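Local coordinates for hypothetical protein Atu1826 (Agrobacterium tumefaciens, PDB 2I3D), which is of unknown function but is a putative alpha/beta hydrolase, related in sequence to the X-Pro dipeptidyl-peptidases of the S15 family, at residues Y73-R78 with W125-S130; G79-R84 with D112-L117; G171-G176 with G189-L194; A182-V187 with H204-G209. All coordinates share one frame; numbering follows the deposited sequence. Where two conformers were deposited one is given.

One mixed beta-sheet carries all four contacts, a worked example of how a putative alpha/beta hydrolase builds its core from helices laid on both faces. Along the chain, both segments of contact 2 fall between the two of contact 1; contacts 3 and 4 follow, their segments alternating within the unit strand 171-176, helix 184-195, strand 202-207. Contacts 1 and 2 have centres about 12 Å apart and touch where helix 66-77 turns into strand 81-85. Contacts 3 and 4, centres about 8 Å apart, share helix 184-195. Contacts 2 and 4 have centres about 31 Å apart, so the set runs from strand 81-85 to outermost strand 202-207; between them, contact 1 packs helix 66-77 on the strand leading to the probable nucleophile.

Contact 1. Residues Y73-R78 with W125-S130; sequences YLFQKR and WVAGYS
The ring of F75, on helix 66-77, packs on W125 and A127 of strand 124-129, the strand that in this alpha/beta hydrolase fold leads to the probable nucleophile elbow at S130. The aromatic part of the contact joins F75 to W125. Their side chains cross at about a right angle, and the F75 ring and the five-membered ring of W125 have centroids 5.8 Å apart with planes inclined at 54°, an oblique pairing. W125 CE3 lies in the plane of the F75 ring, at its edge, 3.8 Å from F75 CZ. F80 completes a small aromatic cluster, set edge-to-face against both rings, while Y228 of helix 218-233 also touches W125.

The aliphatic part uses beta-carbons, W125 CB meeting F75 CE1 at 3.8 Å and the A127 methyl taking the second place. Strand alternation explains the pattern: W125 and A127 point to helix 66-77, whereas V126 between them points away. Further along, S130 has positive phi (64°), as expected of such an elbow, and its OG is hydrogen-bonded to H212 NE2. On the other flank of the buried phenyl ring, F75 CE2 rests 3.8 Å from A127 CB.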
loop_
_atom_site.group_PDB
_atom_site.type_symbol
_atom_site.label_atom_id
_atom_site.label_comp_id
_atom_site.label_asym_id
_atom_site.label_seq_id
_atom_site.Cartn_x
_atom_site.Cartn_y
_atom_site.Cartn_z
ATOM N N TYR B 73 8.131 9.650 -6.206
ATOM C CA TYR B 73 7.696 10.983 -6.603
ATOM C C TYR B 73 8.550 12.104 -5.965
ATOM O O TYR B 73 8.859 13.092 -6.630
ATOM C CB TYR B 73 6.230 11.153 -6.227
ATOM C CG TYR B 73 5.586 12.395 -6.773
ATOM C CD1 TYR B 73 5.354 12.549 -8.145
ATOM C CD2 TYR B 73 5.195 13.407 -5.916
ATOM C CE1 TYR B 73 4.745 13.714 -8.643
ATOM C CE2 TYR B 73 4.597 14.571 -6.400
ATOM C CZ TYR B 73 4.389 14.710 -7.751
ATOM O OH TYR B 73 3.773 15.875 -8.159
ATOM N N LEU B 74 8.964 11.933 -4.699
ATOM C CA LEU B 74 9.877 12.876 -4.046
ATOM C C LEU B 74 11.168 13.088 -4.840
ATOM O O LEU B 74 11.581 14.244 -5.123
ATOM C CB LEU B 74 10.218 12.364 -2.643
ATOM C CG LEU B 74 11.268 13.211 -1.913
ATOM C CD1 LEU B 74 10.862 14.714 -1.898
ATOM C CD2 LEU B 74 11.381 12.649 -0.457
ATOM N N PHE B 75 11.838 11.995 -5.167
ATOM C CA PHE B 75 13.088 12.129 -5.912
ATOM C C PHE B 75 12.858 12.705 -7.308
ATOM O O PHE B 75 13.642 13.541 -7.769
ATOM C CB PHE B 75 13.832 10.801 -5.947
ATOM C CG PHE B 75 14.487 10.460 -4.635
ATOM C CD1 PHE B 75 15.771 10.967 -4.317
ATOM C CD2 PHE B 75 13.808 9.676 -3.668
ATOM C CE1 PHE B 75 16.388 10.650 -3.066
ATOM C CE2 PHE B 75 14.414 9.347 -2.402
ATOM C CZ PHE B 75 15.695 9.852 -2.090
ATOM N N GLN B 76 11.783 12.265 -7.943
ATOM C CA GLN B 76 11.369 12.757 -9.265
ATOM C C GLN B 76 11.289 14.275 -9.238
ATOM O O GLN B 76 11.887 14.994 -10.052
ATOM C CB GLN B 76 9.965 12.204 -9.625
ATOM C CG GLN B 76 9.467 12.694 -11.005
ATOM C CD GLN B 76 8.176 12.044 -11.484
ATOM O OE1 GLN B 76 7.649 11.104 -10.892
ATOM N NE2 GLN B 76 7.663 12.558 -12.596
ATOM N N LYS B 77 10.507 14.769 -8.285
ATOM C CA LYS B 77 10.272 16.205 -8.171
ATOM C C LYS B 77 11.544 16.991 -7.874
ATOM O O LYS B 77 11.575 18.182 -8.172
ATOM C CB LYS B 77 9.270 16.530 -7.070
ATOM C CG LYS B 77 7.841 16.102 -7.284
ATOM C CD LYS B 77 7.008 16.596 -6.047
ATOM C CE LYS B 77 7.511 15.930 -4.735
ATOM N NZ LYS B 77 7.426 16.738 -3.465
ATOM N N ARG B 78 12.555 16.359 -7.262
ATOM C CA ARG B 78 13.821 17.045 -6.953
ATOM C C ARG B 78 14.905 16.885 -8.056
ATOM O O ARG B 78 16.100 17.154 -7.823
ATOM C CB ARG B 78 14.349 16.634 -5.574
ATOM C CG ARG B 78 13.464 17.081 -4.419
ATOM C CD ARG B 78 13.119 18.557 -4.468
ATOM N NE ARG B 78 12.422 18.954 -3.245
ATOM C CZ ARG B 78 11.098 19.015 -3.077
ATOM N NH1 ARG B 78 10.275 18.738 -4.082
ATOM N NH2 ARG B 78 10.595 19.367 -1.885
ATOM N N TRP B 125 21.236 7.873 -5.021
ATOM C CA TRP B 125 20.597 7.617 -3.722
ATOM C C TRP B 125 19.802 6.344 -3.794
ATOM O O TRP B 125 19.260 6.023 -4.842
ATOM C CB TRP B 125 19.615 8.726 -3.363
ATOM C CG TRP B 125 20.263 9.976 -2.757
ATOM C CD1 TRP B 125 21.163 10.818 -3.342
ATOM C CD2 TRP B 125 19.974 10.522 -1.470
ATOM N NE1 TRP B 125 21.467 11.876 -2.491
ATOM C CE2 TRP B 125 20.740 11.725 -1.338
ATOM C CE3 TRP B 125 19.107 10.144 -0.438
ATOM C CZ2 TRP B 125 20.686 12.516 -0.201
ATOM C CZ3 TRP B 125 19.053 10.929 0.712
ATOM C CH2 TRP B 125 19.845 12.095 0.823
ATOM N N VAL B 126 19.675 5.666 -2.663
ATOM C CA VAL B 126 18.772 4.516 -2.586
ATOM C C VAL B 126 17.767 4.803 -1.485
ATOM O O VAL B 126 18.124 5.337 -0.423
ATOM C CB VAL B 126 19.546 3.180 -2.328
ATOM C CG1 VAL B 126 20.302 3.239 -1.015
ATOM C CG2 VAL B 126 18.614 1.949 -2.405
ATOM N N ALA B 127 16.510 4.483 -1.737
ATOM C CA ALA B 127 15.494 4.638 -0.692
ATOM C C ALA B 127 14.755 3.320 -0.634
ATOM O O ALA B 127 14.301 2.832 -1.687
ATOM C CB ALA B 127 14.546 5.773 -1.036
ATOM N N GLY B 128 14.647 2.720 0.548
ATOM C CA GLY B 128 14.003 1.410 0.685
ATOM C C GLY B 128 13.028 1.381 1.853
ATOM O O GLY B 128 13.263 2.040 2.854
ATOM N N TYR B 129 11.956 0.602 1.734
ATOM C CA TYR B 129 10.952 0.504 2.797
ATOM C C TYR B 129 10.861 -0.939 3.269
ATOM O O TYR B 129 10.667 -1.861 2.466
ATOM C CB TYR B 129 9.622 1.039 2.205
ATOM C CG TYR B 129 8.418 0.821 3.074
ATOM C CD1 TYR B 129 8.516 0.817 4.469
ATOM C CD2 TYR B 129 7.161 0.622 2.485
ATOM C CE1 TYR B 129 7.344 0.569 5.287
ATOM C CE2 TYR B 129 6.027 0.374 3.267
ATOM C CZ TYR B 129 6.126 0.346 4.636
ATOM O OH TYR B 129 4.951 0.137 5.318
ATOM N N SER B 130 11.051 -1.145 4.575
ATOM C CA SER B 130 10.961 -2.433 5.194
ATOM C C SER B 130 12.056 -3.377 4.642
ATOM O O SER B 130 13.242 -3.022 4.692
ATOM C CB SER B 130 9.535 -2.992 5.063
ATOM O OG SER B 130 9.294 -4.053 5.981
#

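Contact 2. Residues G79-R84 with D112-L117; sequences GFTTLR and DWVQSL
A first torsion of -173° in V114 sets CG1 opposite the backbone N and leaves CG2 beside that N, so that the two methyls fork toward different residues of strand 81-85. L83, with CG anti to its own N (176°), extends its isobutyl group to the helix. The result is a helix-on-strand packing within the beta-alpha-beta crossover that runs from strand 81-85 through helix 101-117 to strand 124-129. The axes of the short segments approach to 9.8 Å, and their directions differ by 152°, nearly antiparallel.

The V114 side chain runs antiparallel to those of T81 and L83 as it slides past each. Its CG1 meets the T81 methyl CG2 at 3.4 Å; V114 CG2 presses on L83 CD2, also at 3.4 Å. Both pairs are tighter than usual van der Waals contact. W113 crosses L83 at about a right angle and brings CZ3 to within 4.0 Å of L83 CD1. The indole is held in turn by F28, stacked on it, by the edge-to-face ring of Y39, and by L117 CD1 over one face.

T81 divides its branches: the methyl faces the helix, while OG1 is hydrogen-bonded to S42 N. No hydrogen bond joins the two segments, which implies that helix 101-117 is seated here by close apolar fit, with the polar group of the threonine satisfied elsewhere.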
loop_
_atom_site.group_PDB
_atom_site.type_symbol
_atom_site.label_atom_id
_atom_site.label_comp_id
_atom_site.label_asym_id
_atom_site.label_seq_id
_atom_site.Cartn_x
_atom_site.Cartn_y
_atom_site.Cartn_z
ATOM N N GLY B 79 14.479 16.447 -9.242
ATOM C CA GLY B 79 15.358 16.375 -10.425
ATOM C C GLY B 79 16.194 15.123 -10.586
ATOM O O GLY B 79 17.097 15.079 -11.433
ATOM N N PHE B 80 15.919 14.091 -9.790
ATOM C CA PHE B 80 16.652 12.833 -9.922
ATOM C C PHE B 80 16.117 12.014 -11.109
ATOM O O PHE B 80 14.917 12.026 -11.411
ATOM C CB PHE B 80 16.467 11.951 -8.671
ATOM C CG PHE B 80 17.307 12.363 -7.474
ATOM C CD1 PHE B 80 17.029 13.542 -6.793
ATOM C CD2 PHE B 80 18.347 11.543 -7.020
ATOM C CE1 PHE B 80 17.797 13.919 -5.679
ATOM C CE2 PHE B 80 19.127 11.908 -5.922
ATOM C CZ PHE B 80 18.840 13.087 -5.237
ATOM N N THR B 81 17.006 11.287 -11.776
ATOM C CA THR B 81 16.578 10.190 -12.651
ATOM C C THR B 81 16.154 9.074 -11.696
ATOM O O THR B 81 16.947 8.645 -10.852
ATOM C CB THR B 81 17.738 9.724 -13.544
ATOM O OG1 THR B 81 17.962 10.737 -14.536
ATOM C CG2 THR B 81 17.445 8.364 -14.207
ATOM N N THR B 82 14.927 8.588 -11.836
ATOM C CA THR B 82 14.337 7.775 -10.757
ATOM C C THR B 82 13.785 6.479 -11.287
ATOM O O THR B 82 13.105 6.473 -12.316
ATOM C CB THR B 82 13.216 8.571 -9.934
ATOM O OG1 THR B 82 13.694 9.883 -9.637
ATOM C CG2 THR B 82 12.863 7.870 -8.633
ATOM N N LEU B 83 14.058 5.379 -10.582
ATOM C CA LEU B 83 13.524 4.062 -10.955
ATOM C C LEU B 83 12.967 3.376 -9.720
ATOM O O LEU B 83 13.667 3.317 -8.718
ATOM C CB LEU B 83 14.640 3.187 -11.552
ATOM C CG LEU B 83 14.253 1.749 -11.898
ATOM C CD1 LEU B 83 13.317 1.708 -13.130
ATOM C CD2 LEU B 83 15.491 0.938 -12.124
ATOM N N ARG B 84 11.717 2.907 -9.761
ATOM C CA ARG B 84 11.247 1.888 -8.835
ATOM C C ARG B 84 10.976 0.638 -9.659
ATOM O O ARG B 84 10.689 0.710 -10.857
ATOM C CB ARG B 84 9.989 2.307 -8.062
ATOM C CG ARG B 84 8.773 2.696 -8.970
ATOM C CD ARG B 84 7.640 3.283 -8.097
ATOM N NE ARG B 84 6.330 3.193 -8.745
ATOM C CZ ARG B 84 5.877 4.051 -9.663
ATOM N NH1 ARG B 84 6.617 5.080 -10.077
ATOM N NH2 ARG B 84 4.667 3.872 -10.170
ATOM N N ASP B 112 22.489 -0.817 -12.539
ATOM C CA ASP B 112 23.338 -0.921 -13.766
ATOM C C ASP B 112 22.564 -0.449 -15.002
ATOM O O ASP B 112 23.101 0.281 -15.871
ATOM C CB ASP B 112 23.784 -2.371 -14.002
ATOM C CG ASP B 112 24.816 -2.860 -12.994
ATOM O OD1 ASP B 112 25.440 -2.067 -12.242
ATOM O OD2 ASP B 112 25.035 -4.084 -12.991
ATOM N N TRP B 113 21.314 -0.894 -15.105
ATOM C CA TRP B 113 20.467 -0.524 -16.234
ATOM C C TRP B 113 20.278 0.990 -16.345
ATOM O O TRP B 113 20.512 1.575 -17.435
ATOM C CB TRP B 113 19.142 -1.241 -16.145
ATOM C CG TRP B 113 18.195 -0.927 -17.232
ATOM C CD1 TRP B 113 18.168 -1.487 -18.488
ATOM C CD2 TRP B 113 17.124 0.014 -17.185
ATOM N NE1 TRP B 113 17.124 -0.959 -19.209
ATOM C CE2 TRP B 113 16.474 -0.027 -18.443
ATOM C CE3 TRP B 113 16.638 0.881 -16.201
ATOM C CZ2 TRP B 113 15.366 0.767 -18.738
ATOM C CZ3 TRP B 113 15.531 1.687 -16.500
ATOM C CH2 TRP B 113 14.911 1.619 -17.761
ATOM N N VAL B 114 19.901 1.652 -15.240
ATOM C CA VAL B 114 19.710 3.112 -15.262
ATOM C C VAL B 114 21.035 3.793 -15.585
ATOM O O VAL B 114 21.091 4.719 -16.400
ATOM C CB VAL B 114 19.097 3.698 -13.937
ATOM C CG1 VAL B 114 18.760 5.206 -14.111
ATOM C CG2 VAL B 114 17.884 2.967 -13.548
ATOM N N GLN B 115 22.117 3.305 -14.986
ATOM C CA GLN B 115 23.422 3.874 -15.268
ATOM C C GLN B 115 23.892 3.680 -16.720
ATOM O O GLN B 115 24.609 4.522 -17.256
ATOM C CB GLN B 115 24.449 3.327 -14.285
ATOM C CG GLN B 115 24.332 3.941 -12.897
ATOM C CD GLN B 115 25.291 3.309 -11.899
ATOM O OE1 GLN B 115 25.916 2.272 -12.174
ATOM N NE2 GLN B 115 25.426 3.943 -10.739
ATOM N N SER B 116 23.492 2.577 -17.347
ATOM C CA SER B 116 23.795 2.360 -18.784
ATOM C C SER B 116 23.108 3.440 -19.644
ATOM O O SER B 116 23.659 3.866 -20.668
ATOM C CB SER B 116 23.460 0.921 -19.244
ATOM O OG SER B 116 22.052 0.679 -19.429
ATOM N N LEU B 117 21.920 3.890 -19.221
ATOM C CA LEU B 117 21.177 4.941 -19.935
ATOM C C LEU B 117 21.638 6.346 -19.561
ATOM O O LEU B 117 21.406 7.308 -20.317
ATOM C CB LEU B 117 19.667 4.820 -19.696
ATOM C CG LEU B 117 18.959 3.501 -20.026
ATOM C CD1 LEU B 117 17.436 3.697 -19.881
ATOM C CD2 LEU B 117 19.289 2.990 -21.412
#

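Contact 3. Residues G171-G176 with G189-L194; sequences GLIING and GLVEKL
I173 and V191 bring strand 171-176 and helix 184-195 closest, with CA atoms 7.9 Å apart, in a beta-alpha-beta unit whose second strand, 202-207, hydrogen-bonds through its backbone to the first. The strand alternates in the usual way: I173 points to this helix, whereas L172 and I174 pack on helix 218-233 on the other face of the sheet.

One side chain does most of the work from the strand. In I173 the branch ending in CD1 is fully extended at its second torsion (176°), which carries that methyl out to the helix. There it touches two residues one turn apart. V191 CG2 is 3.9 Å from I173 CD1, and L194 CD1 is equally near to the same atom, at 3.9 Å. The approaches differ: V191 slides past the isoleucine in the opposite direction, while L194 crosses it at about a right angle. The shorter branch joins in more loosely, with I173 CG2 at 4.1 Å from V191 CG2.

The helix that presents these groups is regular, L194 N donating to L190 O at 3.0 Å. Around the contact, V187 and P154 also touch I173, and L194 leans on I202 and L164, so the isoleucine sits in a wider apolar layer. All three touching residues are buried and meet only through methyl carbons. With no polar bond between the segments to set direction, the helix is probably positioned here by branch shape and exclusion of water.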
loop_
_atom_site.group_PDB
_atom_site.type_symbol
_atom_site.label_atom_id
_atom_site.label_comp_id
_atom_site.label_asym_id
_atom_site.label_seq_id
_atom_site.Cartn_x
_atom_site.Cartn_y
_atom_site.Cartn_z
ATOM N N GLY B 171 22.676 9.224 5.954
ATOM C CA GLY B 171 21.320 8.995 5.453
ATOM C C GLY B 171 20.297 9.098 6.572
ATOM O O GLY B 171 20.622 9.412 7.735
ATOM N N LEU B 172 19.061 8.793 6.205
ATOM C CA LEU B 172 17.888 8.919 7.080
ATOM C C LEU B 172 17.353 7.529 7.425
ATOM O O LEU B 172 17.151 6.698 6.520
ATOM C CB LEU B 172 16.812 9.687 6.299
ATOM C CG LEU B 172 15.431 9.753 6.984
ATOM C CD1 LEU B 172 15.461 10.596 8.243
ATOM C CD2 LEU B 172 14.412 10.290 6.008
ATOM N N ILE B 173 17.089 7.301 8.718
ATOM C CA ILE B 173 16.378 6.104 9.161
ATOM C C ILE B 173 15.137 6.650 9.823
ATOM O O ILE B 173 15.220 7.530 10.699
ATOM C CB ILE B 173 17.224 5.243 10.117
ATOM C CG1 ILE B 173 18.416 4.667 9.354
ATOM C CG2 ILE B 173 16.388 4.136 10.732
ATOM C CD1 ILE B 173 19.405 3.854 10.192
ATOM N N ILE B 174 13.967 6.136 9.405
ATOM C CA ILE B 174 12.727 6.653 9.982
ATOM C C ILE B 174 11.810 5.479 10.309
ATOM O O ILE B 174 11.655 4.558 9.505
ATOM C CB ILE B 174 12.081 7.763 9.063
ATOM C CG1 ILE B 174 10.777 8.296 9.617
ATOM C CG2 ILE B 174 11.951 7.219 7.607
ATOM C CD1 ILE B 174 10.585 9.741 9.024
ATOM N N ASN B 175 11.267 5.481 11.523
ATOM C CA ASN B 175 10.456 4.335 12.009
ATOM C C ASN B 175 9.411 4.876 12.949
ATOM O O ASN B 175 9.537 5.998 13.443
ATOM C CB ASN B 175 11.293 3.243 12.712
ATOM C CG ASN B 175 11.960 3.741 14.032
ATOM O OD1 ASN B 175 11.768 3.170 15.128
ATOM N ND2 ASN B 175 12.765 4.787 13.917
ATOM N N GLY B 176 8.376 4.096 13.163
ATOM C CA GLY B 176 7.320 4.519 14.092
ATOM C C GLY B 176 7.397 3.891 15.474
ATOM O O GLY B 176 7.816 2.745 15.633
ATOM N N GLY B 189 18.774 0.238 18.499
ATOM C CA GLY B 189 20.045 -0.489 18.656
ATOM C C GLY B 189 20.866 -0.445 17.378
ATOM O O GLY B 189 22.097 -0.276 17.422
ATOM N N LEU B 190 20.204 -0.597 16.216
ATOM C CA LEU B 190 20.925 -0.489 14.941
ATOM C C LEU B 190 21.461 0.964 14.774
ATOM O O LEU B 190 22.624 1.183 14.423
ATOM C CB LEU B 190 19.984 -0.776 13.766
ATOM C CG LEU B 190 20.453 -0.359 12.358
ATOM C CD1 LEU B 190 21.729 -1.082 11.961
ATOM C CD2 LEU B 190 19.329 -0.552 11.281
ATOM N N VAL B 191 20.600 1.948 15.051
ATOM C CA VAL B 191 21.011 3.344 14.911
ATOM C C VAL B 191 22.184 3.658 15.850
ATOM O O VAL B 191 23.151 4.270 15.422
ATOM C CB VAL B 191 19.867 4.281 15.149
ATOM C CG1 VAL B 191 20.335 5.747 15.130
ATOM C CG2 VAL B 191 18.819 4.068 14.043
ATOM N N GLU B 192 22.105 3.216 17.112
ATOM C CA GLU B 192 23.211 3.453 18.062
ATOM C C GLU B 192 24.523 2.855 17.547
ATOM O O GLU B 192 25.602 3.487 17.682
ATOM C CB GLU B 192 22.884 2.900 19.449
ATOM C CG GLU B 192 21.868 3.724 20.211
ATOM C CD GLU B 192 22.401 5.089 20.637
ATOM O OE1 GLU B 192 23.408 5.167 21.376
ATOM O OE2 GLU B 192 21.819 6.084 20.212
ATOM N N LYS B 193 24.465 1.653 16.966
ATOM C CA LYS B 193 25.663 1.043 16.367
ATOM C C LYS B 193 26.226 1.925 15.241
ATOM O O LYS B 193 27.407 2.241 15.212
ATOM C CB LYS B 193 25.337 -0.391 15.881
ATOM C CG LYS B 193 26.344 -1.051 14.966
ATOM C CD LYS B 193 27.603 -1.334 15.731
ATOM C CE LYS B 193 28.630 -1.986 14.820
ATOM N NZ LYS B 193 29.974 -2.067 15.470
ATOM N N LEU B 194 25.347 2.393 14.347
ATOM C CA LEU B 194 25.800 3.186 13.214
ATOM C C LEU B 194 26.365 4.516 13.679
ATOM O O LEU B 194 27.291 5.025 13.042
ATOM C CB LEU B 194 24.664 3.438 12.219
ATOM C CG LEU B 194 24.166 2.142 11.566
ATOM C CD1 LEU B 194 23.076 2.472 10.513
ATOM C CD2 LEU B 194 25.331 1.294 10.982
#

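Contact 4. Residues A182-V187 with H204-G209; sequences APEKDV and HRTLPG
V187 and E184, one turn apart at the start of helix 184-195, meet H204 and T206 on strand 202-207, the closing strand of a beta-alpha-beta unit and an outermost strand of the sheet within this chain. The two pairings are turned differently. E184 and T206 cross at about a right angle: the glutamate chain, extended beyond CG (chi2 -166°), carries its carboxylate over to the threonine methyl. E184 OE2 comes to 3.7 Å from T206 CG2, with E184 CD at 4.1 Å from the same methyl, so the acid meets carbon here and makes no hydrogen bond to the strand.

V187 and H204 meet at a slant. The imidazole extends from the sheet along the helix, where N188, V191 and K195 also touch it, and the CG1 methyl of V187 approaches the ring obliquely. The carboxylate and the imidazole are not in contact, E184 OE2 lying 6.9 Å from H204 NE2; that nitrogen has a weak hydrogen bond with N175 ND2 on strand 171-176. Just before the helix, A182 N is hydrogen-bonded to D179 OD1, a member of the probable Ser-His-Asp triad. Buried V187 makes a single touch here, its CG1 lying 3.9 Å from H204 NE2.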
loop_
_atom_site.group_PDB
_atom_site.type_symbol
_atom_site.label_atom_id
_atom_site.label_comp_id
_atom_site.label_asym_id
_atom_site.label_seq_id
_atom_site.Cartn_x
_atom_site.Cartn_y
_atom_site.Cartn_z
ATOM N N ALA B 182 8.915 -4.272 13.732
ATOM C CA ALA B 182 10.298 -3.902 14.060
ATOM C C ALA B 182 10.241 -2.843 15.162
ATOM O O ALA B 182 10.159 -1.645 14.868
ATOM C CB ALA B 182 10.985 -3.343 12.800
ATOM N N PRO B 183 10.154 -3.280 16.438
ATOM C CA PRO B 183 10.011 -2.347 17.564
ATOM C C PRO B 183 11.120 -1.296 17.686
ATOM O O PRO B 183 12.225 -1.483 17.202
ATOM C CB PRO B 183 10.015 -3.271 18.778
ATOM C CG PRO B 183 9.362 -4.570 18.206
ATOM C CD PRO B 183 10.054 -4.696 16.890
ATOM N N GLU B 184 10.789 -0.209 18.366
ATOM C CA GLU B 184 11.704 0.914 18.553
ATOM C C GLU B 184 12.993 0.443 19.141
ATOM O O GLU B 184 14.043 0.932 18.772
ATOM C CB GLU B 184 11.145 1.888 19.592
ATOM C CG GLU B 184 10.205 2.905 19.155
ATOM C CD GLU B 184 10.071 3.961 20.259
ATOM O OE1 GLU B 184 9.232 3.770 21.130
ATOM O OE2 GLU B 184 10.856 4.921 20.289
ATOM N N LYS B 185 12.933 -0.450 20.126
ATOM C CA LYS B 185 14.176 -0.864 20.757
ATOM C C LYS B 185 15.149 -1.450 19.728
ATOM O O LYS B 185 16.355 -1.224 19.815
ATOM C CB LYS B 185 13.907 -1.863 21.879
ATOM C CG LYS B 185 15.155 -2.481 22.526
ATOM C CD LYS B 185 14.800 -3.198 23.908
ATOM C CE LYS B 185 14.148 -4.546 23.692
ATOM N NZ LYS B 185 13.937 -5.207 25.038
ATOM N N ASP B 186 14.621 -2.230 18.780
ATOM C CA ASP B 186 15.487 -2.872 17.809
ATOM C C ASP B 186 16.031 -1.835 16.830
ATOM O O ASP B 186 17.236 -1.851 16.490
ATOM C CB ASP B 186 14.719 -3.946 17.065
ATOM C CG ASP B 186 14.182 -4.967 18.008
ATOM O OD1 ASP B 186 14.924 -5.911 18.318
ATOM O OD2 ASP B 186 13.060 -4.787 18.510
ATOM N N VAL B 187 15.159 -0.940 16.352
ATOM C CA VAL B 187 15.679 0.116 15.455
ATOM C C VAL B 187 16.709 0.997 16.169
ATOM O O VAL B 187 17.710 1.381 15.565
ATOM C CB VAL B 187 14.557 0.949 14.792
ATOM C CG1 VAL B 187 15.204 1.955 13.788
ATOM C CG2 VAL B 187 13.631 -0.005 14.048
ATOM N N HIS B 204 18.007 10.125 12.487
ATOM C CA HIS B 204 17.061 9.097 12.893
ATOM C C HIS B 204 15.813 9.764 13.460
ATOM O O HIS B 204 15.874 10.396 14.533
ATOM C CB HIS B 204 17.667 8.190 13.952
ATOM C CG HIS B 204 16.699 7.197 14.501
ATOM N ND1 HIS B 204 16.788 6.672 15.779
ATOM C CD2 HIS B 204 15.614 6.617 13.926
ATOM C CE1 HIS B 204 15.798 5.805 15.963
ATOM N NE2 HIS B 204 15.083 5.744 14.854
ATOM N N ARG B 205 14.689 9.636 12.748
ATOM C CA ARG B 205 13.447 10.182 13.253
ATOM C C ARG B 205 12.516 9.044 13.653
ATOM O O ARG B 205 12.333 8.107 12.896
ATOM C CB ARG B 205 12.790 11.030 12.142
ATOM C CG ARG B 205 11.451 11.635 12.506
ATOM C CD ARG B 205 11.582 12.775 13.599
ATOM N NE ARG B 205 10.245 13.078 14.101
ATOM C CZ ARG B 205 9.946 13.326 15.368
ATOM N NH1 ARG B 205 10.908 13.377 16.308
ATOM N NH2 ARG B 205 8.680 13.582 15.694
ATOM N N THR B 206 11.912 9.140 14.830
ATOM C CA THR B 206 10.905 8.200 15.282
ATOM C C THR B 206 9.563 8.938 15.256
ATOM O O THR B 206 9.419 10.012 15.906
ATOM C CB THR B 206 11.217 7.661 16.679
ATOM O OG1 THR B 206 12.514 7.023 16.670
ATOM C CG2 THR B 206 10.125 6.634 17.139
ATOM N N LEU B 207 8.605 8.414 14.483
ATOM C CA LEU B 207 7.304 9.094 14.352
ATOM C C LEU B 207 6.317 8.574 15.362
ATOM O O LEU B 207 5.981 7.390 15.343
ATOM C CB LEU B 207 6.669 8.846 12.973
ATOM C CG LEU B 207 7.267 9.528 11.762
ATOM C CD1 LEU B 207 6.281 9.461 10.601
ATOM C CD2 LEU B 207 7.536 10.952 12.106
ATOM N N PRO B 208 5.796 9.462 16.227
ATOM C CA PRO B 208 4.757 9.040 17.184
ATOM C C PRO B 208 3.518 8.477 16.514
ATOM O O PRO B 208 2.978 9.074 15.574
ATOM C CB PRO B 208 4.411 10.353 17.942
ATOM C CG PRO B 208 5.712 11.165 17.812
ATOM C CD PRO B 208 6.148 10.888 16.378
ATOM N N GLY B 209 3.080 7.337 17.000
ATOM C CA GLY B 209 1.822 6.802 16.546
ATOM C C GLY B 209 1.902 5.991 15.272
ATOM O O GLY B 209 0.869 5.431 14.868
#